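Long-range contacts in RahU protein (Pseudomonas aeruginosa PAO1, PDB 6ZC2), which is an aegerolysin that interacts with the membrane sphingolipid ceramide phosphorylethanolamine: residues A[3-7]-A[122-126]; A[14-20]-A[131-135]; A[71-76]-A[87-92]. All blocks are in the same frame, centred on the assembly; numbering follows the deposited sequence. Where two conformers were deposited one is given.

Contact 1 of 3, residues A[3-7]-A[122-126]; sequences YAEWI and GTDIG
One face of the Trp6 indole is laid over Asp124 and Gly126. Asp124 CB sits beneath the pyrrole half, 3.6 Å from the centroid of the five-membered ring, and Gly126 CA lies under the benzene half, 3.7 Å from the centroid of the six-membered ring; both are CH-pi contacts. The Asp124 carboxylate runs practically parallel to the indole, their planes 1° apart, with OD2 toward the ring's rim. Both side chains have CG between the backbone N and the carbonyl carbon (chi1 66° for Trp6, 57° for Asp124), and the two rise side by side in the same direction. A wide aromatic surface suits this place because it covers two neighbouring residues at once, and glycine suits position 126 because its bare CA can come close to the ring at a positive phi.

Between the backbones, Gly126 N donates a nearly straight bond of 3.0 Å to Trp6 O. At the outer end a water bridges the two segments, donating to Ala4 O at 2.7 Å and to Asp124 OD1 at 2.8 Å, while the methyl CG2 of Thr123 rests 3.4 Å from Ala4 O. On the inner side, Ile7 CG1 meets Ile125 CG2 at 3.8 Å, two branched side chains lying alongside each other.

Ile7 and Gly126 form a parallel bridge inside the mixed sheet of the aegerolysin beta-sandwich, at the end where strands 6-13 and 126-134 begin. Strand 58-63 flanks 6-13 on its other side, Lys38 makes a cation-pi contact with Trp6, and both isoleucines pack on Trp90 of strand 83-92 in the facing sheet.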
loop_
_atom_site.group_PDB
_atom_site.type_symbol
_atom_site.label_atom_id
_atom_site.label_comp_id
_atom_site.label_asym_id
_atom_site.label_seq_id
_atom_site.Cartn_x
_atom_site.Cartn_y
_atom_site.Cartn_z
ATOM N N TYR A 3 -9.211 11.811 -9.140
ATOM C CA TYR A 3 -9.638 10.480 -8.731
ATOM C C TYR A 3 -9.138 9.390 -9.682
ATOM O O TYR A 3 -9.004 8.234 -9.265
ATOM C CB TYR A 3 -11.167 10.444 -8.636
ATOM C CG TYR A 3 -11.758 10.989 -7.340
ATOM C CD1 TYR A 3 -10.957 11.562 -6.350
ATOM C CD2 TYR A 3 -13.130 10.916 -7.109
ATOM C CE1 TYR A 3 -11.513 12.043 -5.168
ATOM C CE2 TYR A 3 -13.693 11.386 -5.928
ATOM C CZ TYR A 3 -12.878 11.948 -4.961
ATOM O OH TYR A 3 -13.417 12.421 -3.779
ATOM N N ALA A 4 -8.849 9.732 -10.943
ATOM C CA ALA A 4 -8.426 8.732 -11.921
ATOM C C ALA A 4 -7.044 8.157 -11.626
ATOM O O ALA A 4 -6.708 7.088 -12.151
ATOM C CB ALA A 4 -8.474 9.313 -13.336
ATOM N N GLU A 5 -6.231 8.838 -10.822
ATOM C CA GLU A 5 -4.960 8.286 -10.360
ATOM C C GLU A 5 -5.216 7.616 -9.015
ATOM O O GLU A 5 -5.532 8.296 -8.035
ATOM C CB GLU A 5 -3.919 9.398 -10.231
ATOM C CG GLU A 5 -3.527 10.041 -11.566
ATOM C CD GLU A 5 -4.519 11.094 -12.041
ATOM O OE1 GLU A 5 -4.985 11.884 -11.193
ATOM O OE2 GLU A 5 -4.821 11.137 -13.255
ATOM N N TRP A 6 -5.107 6.287 -8.966
ATOM C CA TRP A 6 -5.404 5.558 -7.740
ATOM C C TRP A 6 -4.628 4.247 -7.689
ATOM O O TRP A 6 -4.245 3.680 -8.722
ATOM C CB TRP A 6 -6.914 5.299 -7.573
ATOM C CG TRP A 6 -7.510 4.362 -8.609
ATOM C CD1 TRP A 6 -7.934 4.697 -9.869
ATOM C CD2 TRP A 6 -7.754 2.949 -8.472
ATOM N NE1 TRP A 6 -8.416 3.589 -10.521
ATOM C CE2 TRP A 6 -8.312 2.504 -9.691
ATOM C CE3 TRP A 6 -7.551 2.022 -7.444
ATOM C CZ2 TRP A 6 -8.679 1.174 -9.905
ATOM C CZ3 TRP A 6 -7.911 0.696 -7.662
ATOM C CH2 TRP A 6 -8.475 0.287 -8.883
ATOM N N ILE A 7 -4.416 3.777 -6.451
ATOM C CA ILE A 7 -3.852 2.469 -6.138
ATOM C C ILE A 7 -4.693 1.870 -5.017
ATOM O O ILE A 7 -5.218 2.587 -4.161
ATOM C CB ILE A 7 -2.361 2.584 -5.709
ATOM C CG1 ILE A 7 -1.716 1.197 -5.529
ATOM C CG2 ILE A 7 -2.225 3.422 -4.430
ATOM C CD1 ILE A 7 -0.231 1.237 -5.208
ATOM N N GLY A 122 -0.620 2.761 -16.864
ATOM C CA GLY A 122 -1.987 3.230 -16.851
ATOM C C GLY A 122 -2.119 4.591 -16.199
ATOM O O GLY A 122 -1.219 5.080 -15.515
ATOM N N THR A 123 -3.264 5.232 -16.439
ATOM C CA THR A 123 -3.619 6.400 -15.642
ATOM C C THR A 123 -3.526 6.070 -14.154
ATOM O O THR A 123 -2.960 6.837 -13.363
ATOM C CB THR A 123 -5.030 6.857 -16.013
ATOM O OG1 THR A 123 -5.066 7.219 -17.401
ATOM C CG2 THR A 123 -5.435 8.052 -15.174
ATOM N N ASP A 124 -4.039 4.905 -13.769
ATOM C CA ASP A 124 -3.998 4.406 -12.405
ATOM C C ASP A 124 -3.065 3.203 -12.313
ATOM O O ASP A 124 -2.909 2.442 -13.275
ATOM C CB ASP A 124 -5.396 3.940 -11.987
ATOM C CG ASP A 124 -5.953 2.871 -12.912
ATOM O OD1 ASP A 124 -6.322 3.216 -14.055
ATOM O OD2 ASP A 124 -6.004 1.688 -12.509
ATOM N N ILE A 125 -2.453 3.031 -11.137
ATOM C CA ILE A 125 -1.796 1.767 -10.819
ATOM C C ILE A 125 -2.830 0.659 -10.677
ATOM O O ILE A 125 -2.632 -0.463 -11.159
ATOM C CB ILE A 125 -0.929 1.903 -9.551
ATOM C CG1 ILE A 125 0.285 2.800 -9.814
ATOM C CG2 ILE A 125 -0.493 0.525 -9.061
ATOM C CD1 ILE A 125 1.046 3.200 -8.554
ATOM N N GLY A 126 -3.941 0.951 -10.000
ATOM C CA GLY A 126 -4.976 -0.046 -9.792
ATOM C C GLY A 126 -4.664 -0.964 -8.618
ATOM O O GLY A 126 -3.975 -0.591 -7.667
HETATM O O HOH W 1 -7.875 5.509 -14.038
#

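Contact 2 of 3, residues A[14-20]-A[131-135]; sequences SKSIGTV and TLGRF
Ser16 carries its OG between the backbone N and the carbonyl carbon (chi1 64°), which aims the hydroxyl at the strand opposite, where it accepts an almost straight bond from Arg134 N at 2.9 Å. In Ile17, CG1 lies beside the backbone N (chi1 -55°), and the extended branch brings CD1 to 3.5 Å from Gly133 C. Glycine fits at 133: a CB there would crowd Ser16 OG and run into the ring of Phe135. One residue back along the strand, Ser14 N donates to Leu132 O at 2.9 Å.

The turn at 14-18 carries the chain from strand 6-13 of one sheet of the beta-sandwich to strand 19-27 of the other, passing across the end of strand 126-134. Serines suit it, being small and able to bind backbone groups. In the conformer described, one of two, Ser14 OG accepts from Ser16 N, which fits an ST turn, while Ser14 O receives both Ile17 N and Gly18 N.

Deeper down, the hydrophobic filling between the sheets starts: Val20 CG1 meets Leu132 CD1 at 4.2 Å, the two side chains crossing at about a right angle, and both touch Cys78 and Met85 of the strands 72-80 and 83-92.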
loop_
_atom_site.group_PDB
_atom_site.type_symbol
_atom_site.label_atom_id
_atom_site.label_comp_id
_atom_site.label_asym_id
_atom_site.label_seq_id
_atom_site.Cartn_x
_atom_site.Cartn_y
_atom_site.Cartn_z
ATOM N N SER A 14 0.429 -13.962 5.784
ATOM C CA SER A 14 0.592 -15.400 5.881
ATOM C C SER A 14 0.409 -15.866 7.319
ATOM O O SER A 14 0.637 -15.118 8.279
ATOM C CB SER A 14 1.989 -15.804 5.417
ATOM O OG SER A 14 2.158 -17.199 5.565
ATOM N N LYS A 15 -0.005 -17.123 7.465
ATOM C CA LYS A 15 -0.005 -17.730 8.786
ATOM C C LYS A 15 1.398 -17.809 9.387
ATOM O O LYS A 15 1.519 -18.022 10.596
ATOM C CB LYS A 15 -0.683 -19.105 8.752
ATOM C CG LYS A 15 -2.205 -19.002 8.726
ATOM C CD LYS A 15 -2.900 -20.322 9.003
ATOM C CE LYS A 15 -3.360 -20.414 10.452
ATOM N NZ LYS A 15 -4.634 -21.173 10.591
ATOM N N SER A 16 2.459 -17.611 8.595
ATOM C CA SER A 16 3.787 -17.523 9.194
ATOM C C SER A 16 3.957 -16.285 10.075
ATOM O O SER A 16 4.925 -16.235 10.846
ATOM C CB SER A 16 4.903 -17.615 8.136
ATOM O OG SER A 16 4.875 -16.535 7.218
ATOM N N ILE A 17 3.042 -15.305 9.996
ATOM C CA ILE A 17 3.107 -14.082 10.793
ATOM C C ILE A 17 1.897 -13.916 11.708
ATOM O O ILE A 17 2.036 -13.483 12.862
ATOM C CB ILE A 17 3.294 -12.825 9.915
ATOM C CG1 ILE A 17 4.525 -12.959 9.019
ATOM C CG2 ILE A 17 3.412 -11.585 10.794
ATOM C CD1 ILE A 17 4.700 -11.808 8.068
ATOM N N GLY A 18 0.697 -14.217 11.213
ATOM C CA GLY A 18 -0.509 -14.118 12.024
ATOM C C GLY A 18 -1.201 -12.761 12.029
ATOM O O GLY A 18 -2.380 -12.656 11.656
ATOM N N THR A 19 -0.491 -11.717 12.466
ATOM C CA THR A 19 -1.002 -10.349 12.493
ATOM C C THR A 19 0.090 -9.408 12.001
ATOM O O THR A 19 1.246 -9.522 12.426
ATOM C CB THR A 19 -1.367 -9.932 13.932
ATOM O OG1 THR A 19 -2.325 -10.847 14.484
ATOM C CG2 THR A 19 -1.941 -8.511 13.971
ATOM N N VAL A 20 -0.276 -8.468 11.125
ATOM C CA VAL A 20 0.620 -7.403 10.681
ATOM C C VAL A 20 0.034 -6.057 11.096
ATOM O O VAL A 20 -1.133 -5.762 10.804
ATOM C CB VAL A 20 0.870 -7.455 9.162
ATOM C CG1 VAL A 20 1.573 -6.181 8.681
ATOM C CG2 VAL A 20 1.692 -8.694 8.822
ATOM N N THR A 131 1.761 -9.856 -0.594
ATOM C CA THR A 131 1.710 -11.087 0.192
ATOM C C THR A 131 2.921 -11.151 1.121
ATOM O O THR A 131 4.070 -11.189 0.656
ATOM C CB THR A 131 1.630 -12.309 -0.728
ATOM O OG1 THR A 131 0.467 -12.198 -1.565
ATOM C CG2 THR A 131 1.529 -13.588 0.083
ATOM N N LEU A 132 2.661 -11.158 2.431
ATOM C CA LEU A 132 3.677 -10.975 3.465
ATOM C C LEU A 132 3.895 -12.263 4.247
ATOM O O LEU A 132 2.931 -12.864 4.739
ATOM C CB LEU A 132 3.227 -9.887 4.445
ATOM C CG LEU A 132 3.039 -8.488 3.866
ATOM C CD1 LEU A 132 2.201 -7.604 4.797
ATOM C CD2 LEU A 132 4.387 -7.836 3.593
ATOM N N GLY A 133 5.165 -12.647 4.416
ATOM C CA GLY A 133 5.500 -13.817 5.204
ATOM C C GLY A 133 6.821 -13.681 5.938
ATOM O O GLY A 133 7.598 -12.745 5.714
ATOM N N ARG A 134 7.051 -14.639 6.841
ATOM C CA ARG A 134 8.283 -14.757 7.608
ATOM C C ARG A 134 9.092 -15.921 7.051
ATOM O O ARG A 134 8.542 -16.993 6.781
ATOM C CB ARG A 134 7.962 -15.011 9.087
ATOM C CG ARG A 134 9.154 -15.422 9.948
ATOM C CD ARG A 134 9.710 -14.242 10.734
ATOM N NE ARG A 134 10.754 -14.634 11.681
ATOM C CZ ARG A 134 10.554 -14.836 12.981
ATOM N NH1 ARG A 134 11.568 -15.187 13.762
ATOM N NH2 ARG A 134 9.343 -14.684 13.504
ATOM N N PHE A 135 10.404 -15.715 6.883
ATOM C CA PHE A 135 11.244 -16.650 6.143
ATOM C C PHE A 135 12.553 -16.941 6.864
ATOM O O PHE A 135 13.033 -16.152 7.684
ATOM C CB PHE A 135 11.541 -16.102 4.730
ATOM C CG PHE A 135 10.325 -16.045 3.853
ATOM C CD1 PHE A 135 9.440 -14.972 3.927
ATOM C CD2 PHE A 135 10.026 -17.098 3.003
ATOM C CE1 PHE A 135 8.297 -14.944 3.153
ATOM C CE2 PHE A 135 8.883 -17.073 2.228
ATOM C CZ PHE A 135 8.015 -15.996 2.308
#

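Contact 3 of 3, residues A[71-76]-A[87-92]. With EDO (1,2-ethanediol), chain D; EDO (1,2-ethanediol), chain F.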
loop_
_atom_site.group_PDB
_atom_site.type_symbol
_atom_site.label_atom_id
_atom_site.label_comp_id
_atom_site.label_asym_id
_atom_site.label_seq_id
_atom_site.Cartn_x
_atom_site.Cartn_y
_atom_site.Cartn_z
ATOM N N GLY A 71 -1.477 13.338 -8.657
ATOM C CA GLY A 71 -1.890 11.961 -8.420
ATOM C C GLY A 71 -1.754 11.555 -6.967
ATOM O O GLY A 71 -2.078 12.322 -6.051
ATOM N N THR A 72 -1.281 10.327 -6.749
ATOM C CA THR A 72 -1.068 9.813 -5.406
ATOM C C THR A 72 0.349 9.267 -5.280
ATOM O O THR A 72 0.846 8.585 -6.182
ATOM C CB THR A 72 -2.109 8.740 -5.000
ATOM O OG1 THR A 72 -1.684 8.148 -3.770
ATOM C CG2 THR A 72 -2.263 7.639 -6.059
ATOM N N GLN A 73 0.990 9.573 -4.150
ATOM C CA GLN A 73 2.339 9.109 -3.845
ATOM C C GLN A 73 2.469 9.025 -2.331
ATOM O O GLN A 73 2.152 9.996 -1.636
ATOM C CB GLN A 73 3.381 10.083 -4.405
ATOM C CG GLN A 73 4.811 9.664 -4.121
ATOM C CD GLN A 73 5.822 10.619 -4.711
ATOM O OE1 GLN A 73 5.541 11.804 -4.881
ATOM N NE2 GLN A 73 7.001 10.106 -5.045
ATOM N N GLY A 74 2.926 7.883 -1.827
ATOM C CA GLY A 74 3.018 7.715 -0.387
ATOM C C GLY A 74 3.625 6.379 -0.015
ATOM O O GLY A 74 4.213 5.688 -0.852
ATOM N N SER A 75 3.479 6.026 1.264
ATOM C CA SER A 75 4.046 4.783 1.779
ATOM C C SER A 75 3.347 4.370 3.067
ATOM O O SER A 75 2.652 5.167 3.706
ATOM C CB SER A 75 5.545 4.923 2.048
ATOM O OG SER A 75 5.782 5.827 3.108
ATOM N N PHE A 76 3.557 3.107 3.448
ATOM C CA PHE A 76 3.215 2.619 4.780
ATOM C C PHE A 76 4.206 1.528 5.177
ATOM O O PHE A 76 4.792 0.858 4.319
ATOM C CB PHE A 76 1.754 2.131 4.913
ATOM C CG PHE A 76 1.390 0.988 3.994
ATOM C CD1 PHE A 76 1.630 -0.337 4.358
ATOM C CD2 PHE A 76 0.784 1.242 2.767
ATOM C CE1 PHE A 76 1.289 -1.385 3.501
ATOM C CE2 PHE A 76 0.447 0.205 1.912
ATOM C CZ PHE A 76 0.695 -1.110 2.278
ATOM N N THR A 87 8.656 -1.713 4.093
ATOM C CA THR A 87 7.919 -0.518 3.681
ATOM C C THR A 87 7.364 -0.707 2.275
ATOM O O THR A 87 8.109 -1.087 1.364
ATOM C CB THR A 87 8.838 0.714 3.687
ATOM O OG1 THR A 87 9.355 0.916 5.006
ATOM C CG2 THR A 87 8.093 1.967 3.212
ATOM N N PHE A 88 6.070 -0.429 2.097
ATOM C CA PHE A 88 5.450 -0.382 0.775
ATOM C C PHE A 88 5.316 1.075 0.332
ATOM O O PHE A 88 4.797 1.901 1.090
ATOM C CB PHE A 88 4.067 -1.046 0.779
ATOM C CG PHE A 88 3.476 -1.169 -0.596
ATOM C CD1 PHE A 88 3.765 -2.258 -1.400
ATOM C CD2 PHE A 88 2.680 -0.159 -1.118
ATOM C CE1 PHE A 88 3.255 -2.356 -2.683
ATOM C CE2 PHE A 88 2.178 -0.248 -2.406
ATOM C CZ PHE A 88 2.467 -1.343 -3.188
ATOM N N SER A 89 5.764 1.387 -0.890
ATOM C CA SER A 89 5.742 2.745 -1.424
ATOM C C SER A 89 5.204 2.725 -2.849
ATOM O O SER A 89 5.324 1.722 -3.552
ATOM C CB SER A 89 7.152 3.363 -1.455
ATOM O OG SER A 89 7.682 3.524 -0.154
ATOM N N TRP A 90 4.639 3.856 -3.290
ATOM C CA TRP A 90 4.101 3.953 -4.648
ATOM C C TRP A 90 4.145 5.397 -5.139
ATOM O O TRP A 90 4.201 6.350 -4.351
ATOM C CB TRP A 90 2.647 3.438 -4.745
ATOM C CG TRP A 90 1.685 4.327 -3.996
ATOM C CD1 TRP A 90 0.981 5.394 -4.494
ATOM C CD2 TRP A 90 1.378 4.265 -2.596
ATOM N NE1 TRP A 90 0.251 5.987 -3.491
ATOM C CE2 TRP A 90 0.479 5.316 -2.318
ATOM C CE3 TRP A 90 1.777 3.420 -1.551
ATOM C CZ2 TRP A 90 -0.035 5.540 -1.043
ATOM C CZ3 TRP A 90 1.271 3.648 -0.286
ATOM C CH2 TRP A 90 0.379 4.702 -0.042
ATOM N N ASP A 91 4.072 5.541 -6.465
ATOM C CA ASP A 91 4.006 6.845 -7.120
ATOM C C ASP A 91 3.182 6.699 -8.393
ATOM O O ASP A 91 3.565 5.944 -9.293
ATOM C CB ASP A 91 5.411 7.355 -7.445
ATOM C CG ASP A 91 5.391 8.684 -8.164
ATOM O OD1 ASP A 91 4.518 9.520 -7.846
ATOM O OD2 ASP A 91 6.252 8.896 -9.044
ATOM N N ASP A 92 2.057 7.417 -8.458
ATOM C CA ASP A 92 1.119 7.385 -9.583
ATOM C C ASP A 92 0.910 8.832 -10.015
ATOM O O ASP A 92 -0.011 9.506 -9.530
ATOM C CB ASP A 92 -0.198 6.741 -9.136
ATOM C CG ASP A 92 -1.216 6.583 -10.261
ATOM O OD1 ASP A 92 -0.977 7.077 -11.388
ATOM O OD2 ASP A 92 -2.268 5.957 -9.998
HETATM C C1 EDO D . 1.937 13.510 -7.828
HETATM O O1 EDO D . 1.204 13.558 -9.052
HETATM C C2 EDO D . 2.540 12.118 -7.677
HETATM O O2 EDO D . 3.627 11.942 -8.596
HETATM C C1 EDO F . 12.623 -1.288 4.875
HETATM O O1 EDO F . 13.141 -1.157 6.207
HETATM C C2 EDO F . 12.802 0.029 4.131
HETATM O O2 EDO F . 12.197 1.087 4.884
HETATM O O HOH W 2 7.569 7.094 -4.564
#
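Phe76 and Phe88 form a hydrogen-bonded pair across the antiparallel beta hairpin of strands 72-80 and 83-92, joined by Phe76 N to Phe88 O and Phe88 N to Phe76 O, each 2.9 Å. The same pair of reciprocal N-H...O bonds recurs at Gly74 with Trp90 and at Thr72 with Asp92. These three pairs occupy the tightly packed face, turned toward strand 6-13 of the other sheet, where Phe88 and Trp90 reach Ile7 and both phenylalanines reach Val9.

Large aromatic groups suit this face because they fill the space between the two sheets. Trp90 CG sits between the backbone N and the carbonyl carbon (chi1 67°), which folds the indole across the partner strand and over Gly74, whose CA lies 4.0 Å from the centroid of the six-membered ring. Glycine is apt here, since the indole occupies the side where a side chain would stand. Next along, Phe88 CB covers one face of the Phe76 ring, and Phe76 CD2 touches the edge of Trp90 at CZ3, 3.9 Å away.

The other face is looser and polar. Gln73 stretches out so that its amide stacks on the Asp91 carboxylate, planes 23° apart, with CD 3.6 Å from OD1; a water accepts from Gln73 NE2. Asp91 OD1 accepts from O2 of a 1,2-ethanediol, probably from the crystallisation liquor, at 2.7 Å, and that molecule's O1 takes the bond of Gly71 N. Small serines, Ser75 and Ser89, continue this face, Ser75 OG being hydrogen-bonded to Thr26 OG1.

Back on the packed side, Thr72 OG1 is hydrogen-bonded to Ser62 OG and also accepts Trp90 NE1 in the indole plane, at 2.9 Å and 173°.

Overall arrangement
From the N terminus, residues 3-7 enter strand 6-13 and meet 122-126 more than a hundred residues later, where contact 1 closes its loop at the start of the parallel strand pair. Residues 14-20, just beyond that strand, find 131-135 still later, so contacts 1 and 2 cross. They mark opposite ends of the sandwich, their centres 28 Å apart: contact 1 lies within the mixed sheet, whereas contact 2 ties that sheet to the entry of the five-stranded one. Contact 3 closes a short hairpin in this second sheet, inside both larger loops. It meets contact 1 where Ile125 N approaches Asp92 OD2 at 3.1 Å, a probable hydrogen bond from the loop before strand 126-134 to strand 83-92.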